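Local atomic coordinates of hemin degrading factor (Pseudomonas aeruginosa, PDB entry 4MF9), a protein that binds heme, acts as a heme-degrading enzyme and probably also takes part in heme trafficking. Residues A240-N245 against E307-R312; N85-H90 against H299-G304. One frame throughout, in Å; residues are numbered along the deposited sequence.

Contact 1. Residues A240-N245 against E307-R312; sequences AERLDN and ELWRVR
Glu307 sets its CG at the edge of the Arg242 guanidinium, near its plane, and its carboxylate turns to Trp309, whose NE1 donates an almost straight bond (172°) to the anti lone pair of OE1. The acid thus helps to fix the rotation of the indole. Leu308 uses both backbone and side chain: its O accepts from Leu243 N, its N gives its proton to water 1, 2.8 Å away, which also lies within bonding distance of Leu243 O and Asn245 OD1, and its CD2 packs on Leu243 CB. Trp309 offers a flat face to Arg242, whose CB sits 4.0 Å from the centroid of the six-membered ring, a CH-pi contact that suits a long chain with a polar end. Arg310 and Glu241 exchange backbone N-H...O bonds, each 3.0 Å long. The arginine also bends at chi3 (47°), bringing NE (3.1 Å) and NH2 (2.9 Å) to Glu241 OE2, with Leu243 CD2 over one guanidinium face; its NH1 reaches the carbonyls of Ala354 and Phe357. Arg312 adds NH2 at 3.0 Å to the same OE2 and shares that nitrogen with Glu355, so three N-H groups converge on one oxygen, probably stabilising its negative charge. The whole is an antiparallel strand pair, 240-243 being the outermost strand of its sheet in this HemS-like fold, tied by a salt-bridge network to helix 348-355.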
# COMPACT_ATOMS: atom_id res chain seq x y z
N ALA A 240 14.25 -0.38 19.60
CA ALA A 240 13.03 0.35 19.21
C ALA A 240 12.64 1.37 20.26
O ALA A 240 12.57 1.05 21.45
CB ALA A 240 11.89 -0.62 18.98
N GLU A 241 12.37 2.59 19.81
CA GLU A 241 11.97 3.68 20.67
C GLU A 241 10.77 4.41 20.12
O GLU A 241 10.79 4.75 19.02
CB GLU A 241 13.09 4.71 20.77
CG GLU A 241 14.44 4.19 21.18
CD GLU A 241 15.49 5.30 21.22
OE1 GLU A 241 15.84 5.72 22.29
OE2 GLU A 241 15.97 5.75 20.23
N ARG A 242 9.79 4.68 20.93
CA ARG A 242 8.65 5.50 20.51
C ARG A 242 9.01 6.97 20.31
O ARG A 242 9.75 7.51 21.05
CB ARG A 242 7.48 5.34 21.45
CG ARG A 242 6.11 5.44 20.82
CD ARG A 242 5.09 5.09 21.86
NE ARG A 242 3.72 5.22 21.47
CZ ARG A 242 2.92 6.16 21.90
NH1 ARG A 242 3.37 7.06 22.71
NH2 ARG A 242 1.67 6.24 21.50
N LEU A 243 8.44 7.57 19.29
CA LEU A 243 8.67 8.96 18.94
C LEU A 243 7.39 9.80 18.99
O LEU A 243 6.28 9.27 18.89
CB LEU A 243 9.25 9.06 17.53
CG LEU A 243 10.52 8.26 17.25
CD1 LEU A 243 10.86 8.31 15.77
CD2 LEU A 243 11.69 8.76 18.11
N ASP A 244 7.54 11.10 19.13
CA ASP A 244 6.39 11.96 19.12
C ASP A 244 5.76 11.82 17.72
O ASP A 244 6.40 11.92 16.78
CB ASP A 244 6.82 13.39 19.34
CG ASP A 244 5.67 14.34 19.35
OD1 ASP A 244 5.21 14.67 20.43
OD2 ASP A 244 5.25 14.74 18.29
N ASN A 245 4.48 11.57 17.66
CA ASN A 245 3.79 11.33 16.39
C ASN A 245 4.02 12.41 15.34
O ASN A 245 4.00 12.12 14.14
CB ASN A 245 2.30 11.14 16.63
CG ASN A 245 1.99 9.81 17.28
OD1 ASN A 245 2.79 8.87 17.20
ND2 ASN A 245 0.83 9.71 17.91
N GLU A 307 0.85 5.52 16.87
CA GLU A 307 2.21 5.34 17.39
C GLU A 307 3.24 5.49 16.29
O GLU A 307 3.00 5.14 15.13
CB GLU A 307 2.41 3.95 18.01
CG GLU A 307 1.33 3.49 18.94
CD GLU A 307 1.47 2.02 19.29
OE1 GLU A 307 2.62 1.51 19.39
OE2 GLU A 307 0.42 1.37 19.47
N LEU A 308 4.40 6.00 16.68
CA LEU A 308 5.51 6.22 15.76
C LEU A 308 6.77 5.69 16.43
O LEU A 308 7.13 6.11 17.54
CB LEU A 308 5.67 7.72 15.47
CG LEU A 308 6.79 7.95 14.45
CD1 LEU A 308 6.44 7.22 13.13
CD2 LEU A 308 7.05 9.42 14.23
N TRP A 309 7.45 4.76 15.75
CA TRP A 309 8.63 4.11 16.32
C TRP A 309 9.85 4.26 15.44
O TRP A 309 9.76 4.14 14.21
CB TRP A 309 8.35 2.61 16.48
CG TRP A 309 7.39 2.28 17.55
CD1 TRP A 309 6.02 2.28 17.45
CD2 TRP A 309 7.70 1.89 18.88
NE1 TRP A 309 5.47 1.92 18.66
CE2 TRP A 309 6.48 1.67 19.55
CE3 TRP A 309 8.90 1.70 19.58
CZ2 TRP A 309 6.43 1.27 20.89
CZ3 TRP A 309 8.85 1.30 20.90
CH2 TRP A 309 7.62 1.09 21.54
N ARG A 310 10.98 4.51 16.07
CA ARG A 310 12.26 4.32 15.46
C ARG A 310 12.70 2.85 15.72
O ARG A 310 12.71 2.44 16.80
CB ARG A 310 13.32 5.27 16.00
CG ARG A 310 14.74 5.00 15.61
CD ARG A 310 15.72 6.14 15.96
NE ARG A 310 15.55 6.65 17.31
CZ ARG A 310 15.42 7.92 17.64
NH1 ARG A 310 15.45 8.87 16.72
NH2 ARG A 310 15.30 8.25 18.90
N VAL A 311 13.07 2.13 14.68
CA VAL A 311 13.37 0.71 14.85
C VAL A 311 14.73 0.39 14.25
O VAL A 311 15.05 0.90 13.17
CB VAL A 311 12.31 -0.17 14.16
CG1 VAL A 311 12.57 -1.67 14.42
CG2 VAL A 311 10.91 0.21 14.63
N ARG A 312 15.50 -0.45 14.92
CA ARG A 312 16.78 -0.88 14.44
C ARG A 312 16.85 -2.41 14.40
O ARG A 312 16.62 -3.06 15.39
CB ARG A 312 17.95 -0.27 15.22
CG ARG A 312 17.77 1.12 15.78
CD ARG A 312 18.96 1.57 16.62
NE ARG A 312 18.81 2.93 17.03
CZ ARG A 312 18.19 3.30 18.12
NH1 ARG A 312 17.70 2.41 18.93
NH2 ARG A 312 18.05 4.58 18.37
O HOH W 1 4.32 7.57 18.96

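Contact 2. Residues N85-H90 against H299-G304; sequences NEHCVH and HLKTTG
Lys301 N donates to His87 O at 2.8 Å, the bond being nearly straight (169°), and so opens the pairing of two antiparallel strands, 88-90 against 299-301, in the interior of a long sheet where the two HemS/ChuX family regions of the chain meet. An Asx turn leads into the pair: Asn85 OD1 accepts from the backbone N of His87 (3.0 Å) and, weakly, from that of Cys88. Asparagine suits the turn because its short amide can reach the N-H two residues on while ND2 still bonds the carbonyls of Ile333 and Gly267. Beyond His87, Val89 and His299 exchange N-H...O bonds in both directions, each 2.9 Å long. Between these bonds and the first, Cys88 and Leu300 form a non-hydrogen-bonded pair, and Cys88 CA adds a CA-H...O contact to His299 O. On this face Leu300 CD1 packs against Cys88 CB at 4.1 Å, and both side chains also touch Ile333 of strand 332-338, so small and branched apolar groups suit the buried side. The other face carries Val89 and His299: their CB atoms meet, and the imidazole has its polar partner in Asn290, bonded through ND1. Where the strand ends, Lys301 centres an inverse gamma turn and a 3-10 segment follows, bringing Gly304 back to His87. The His87 ring lies with CG beside its backbone N (chi1 -63°), which places it flat between Glu86 CG on one face and Gly304 on the other. Without a side chain, glycine lets its backbone come this close in a CH-pi contact: Gly304 CA stands over the ring face, 3.5 Å from the His87 centroid and only 6° off the ring normal.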
# COMPACT_ATOMS: atom_id res chain seq x y z
N ASN A 85 -3.70 2.34 2.46
CA ASN A 85 -4.43 1.75 3.56
C ASN A 85 -5.37 2.85 4.04
O ASN A 85 -5.60 3.82 3.33
CB ASN A 85 -3.47 1.28 4.65
CG ASN A 85 -2.43 2.33 5.01
OD1 ASN A 85 -2.77 3.40 5.50
ND2 ASN A 85 -1.15 2.03 4.76
N GLU A 86 -5.92 2.76 5.21
CA GLU A 86 -6.89 3.71 5.66
C GLU A 86 -6.32 5.10 5.76
O GLU A 86 -6.97 6.00 5.36
CB GLU A 86 -7.52 3.27 6.95
CG GLU A 86 -8.64 4.15 7.42
CD GLU A 86 -9.84 4.14 6.51
OE1 GLU A 86 -10.51 5.14 6.42
OE2 GLU A 86 -10.14 3.12 5.90
N HIS A 87 -5.08 5.24 6.22
CA HIS A 87 -4.54 6.58 6.50
C HIS A 87 -3.46 7.11 5.59
O HIS A 87 -3.00 8.24 5.76
CB HIS A 87 -4.08 6.66 7.96
CG HIS A 87 -5.19 6.46 8.93
ND1 HIS A 87 -6.27 7.32 9.00
CD2 HIS A 87 -5.43 5.48 9.82
CE1 HIS A 87 -7.11 6.89 9.92
NE2 HIS A 87 -6.62 5.77 10.43
N CYS A 88 -3.05 6.32 4.61
CA CYS A 88 -1.97 6.75 3.74
C CYS A 88 -2.13 6.21 2.33
O CYS A 88 -2.36 5.02 2.12
CB CYS A 88 -0.61 6.33 4.32
SG CYS A 88 0.81 7.10 3.54
N VAL A 89 -2.00 7.12 1.36
CA VAL A 89 -2.10 6.80 -0.05
C VAL A 89 -0.77 7.04 -0.76
O VAL A 89 -0.18 8.12 -0.66
CB VAL A 89 -3.14 7.70 -0.74
CG1 VAL A 89 -3.19 7.38 -2.22
CG2 VAL A 89 -4.50 7.55 -0.08
N HIS A 90 -0.32 6.02 -1.49
CA HIS A 90 0.94 6.04 -2.22
C HIS A 90 0.63 6.03 -3.74
O HIS A 90 0.01 5.08 -4.24
CB HIS A 90 1.71 4.79 -1.81
CG HIS A 90 3.18 4.82 -2.08
ND1 HIS A 90 3.71 4.86 -3.36
CD2 HIS A 90 4.24 4.73 -1.24
CE1 HIS A 90 5.03 4.82 -3.29
NE2 HIS A 90 5.38 4.75 -2.02
N HIS A 299 -0.06 10.86 0.28
CA HIS A 299 -1.06 11.57 1.06
C HIS A 299 -1.23 10.87 2.40
O HIS A 299 -1.78 9.77 2.48
CB HIS A 299 -2.39 11.66 0.27
CG HIS A 299 -2.23 12.22 -1.11
ND1 HIS A 299 -1.82 13.51 -1.35
CD2 HIS A 299 -2.43 11.66 -2.33
CE1 HIS A 299 -1.77 13.73 -2.65
NE2 HIS A 299 -2.14 12.62 -3.27
N LEU A 300 -0.75 11.53 3.46
CA LEU A 300 -0.73 10.97 4.81
C LEU A 300 -1.67 11.69 5.79
O LEU A 300 -1.46 12.86 6.15
CB LEU A 300 0.71 10.97 5.36
CG LEU A 300 0.92 10.61 6.83
CD1 LEU A 300 0.46 9.19 7.13
CD2 LEU A 300 2.37 10.81 7.27
N LYS A 301 -2.63 10.99 6.30
CA LYS A 301 -3.52 11.50 7.27
C LYS A 301 -2.88 11.40 8.66
O LYS A 301 -3.08 10.47 9.39
CB LYS A 301 -4.81 10.68 7.17
CG LYS A 301 -6.04 11.20 7.85
CD LYS A 301 -6.11 12.70 7.90
CE LYS A 301 -7.16 13.21 6.96
NZ LYS A 301 -8.43 12.60 7.34
N THR A 302 -2.11 12.43 9.01
CA THR A 302 -1.36 12.47 10.26
C THR A 302 -2.16 12.15 11.51
O THR A 302 -1.62 11.59 12.47
CB THR A 302 -0.65 13.83 10.44
OG1 THR A 302 -1.62 14.88 10.57
CG2 THR A 302 0.24 14.09 9.25
N THR A 303 -3.45 12.47 11.49
CA THR A 303 -4.33 12.24 12.65
C THR A 303 -4.64 10.77 12.87
O THR A 303 -5.13 10.39 13.94
CB THR A 303 -5.64 13.01 12.49
OG1 THR A 303 -6.02 13.02 11.11
CG2 THR A 303 -5.46 14.45 12.96
N GLY A 304 -4.37 9.94 11.88
CA GLY A 304 -4.66 8.52 11.98
C GLY A 304 -3.52 7.78 12.63
O GLY A 304 -3.67 6.60 13.00

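Both contacts are antiparallel strand pairings, joined in sequence because strand 296-301 leads into 307-313, yet the two strands belong to different sheets and the centres lie about 17 Å apart. Contact 2 sits about 10 Å from the chain centre, amid its sheet, and joins the two family regions; contact 1 is about 20 Å out, at a sheet edge within the second region. Their chemistry follows. In 85-90/299-304 backbone bonds, small apolar packing and a ring over glycine do the joining, away from the heme-binding residues. In 240-245/307-312 long charged side chains and a bound water supplement the backbone, and Val311 comes near heme-binding Lys313 and Arg228.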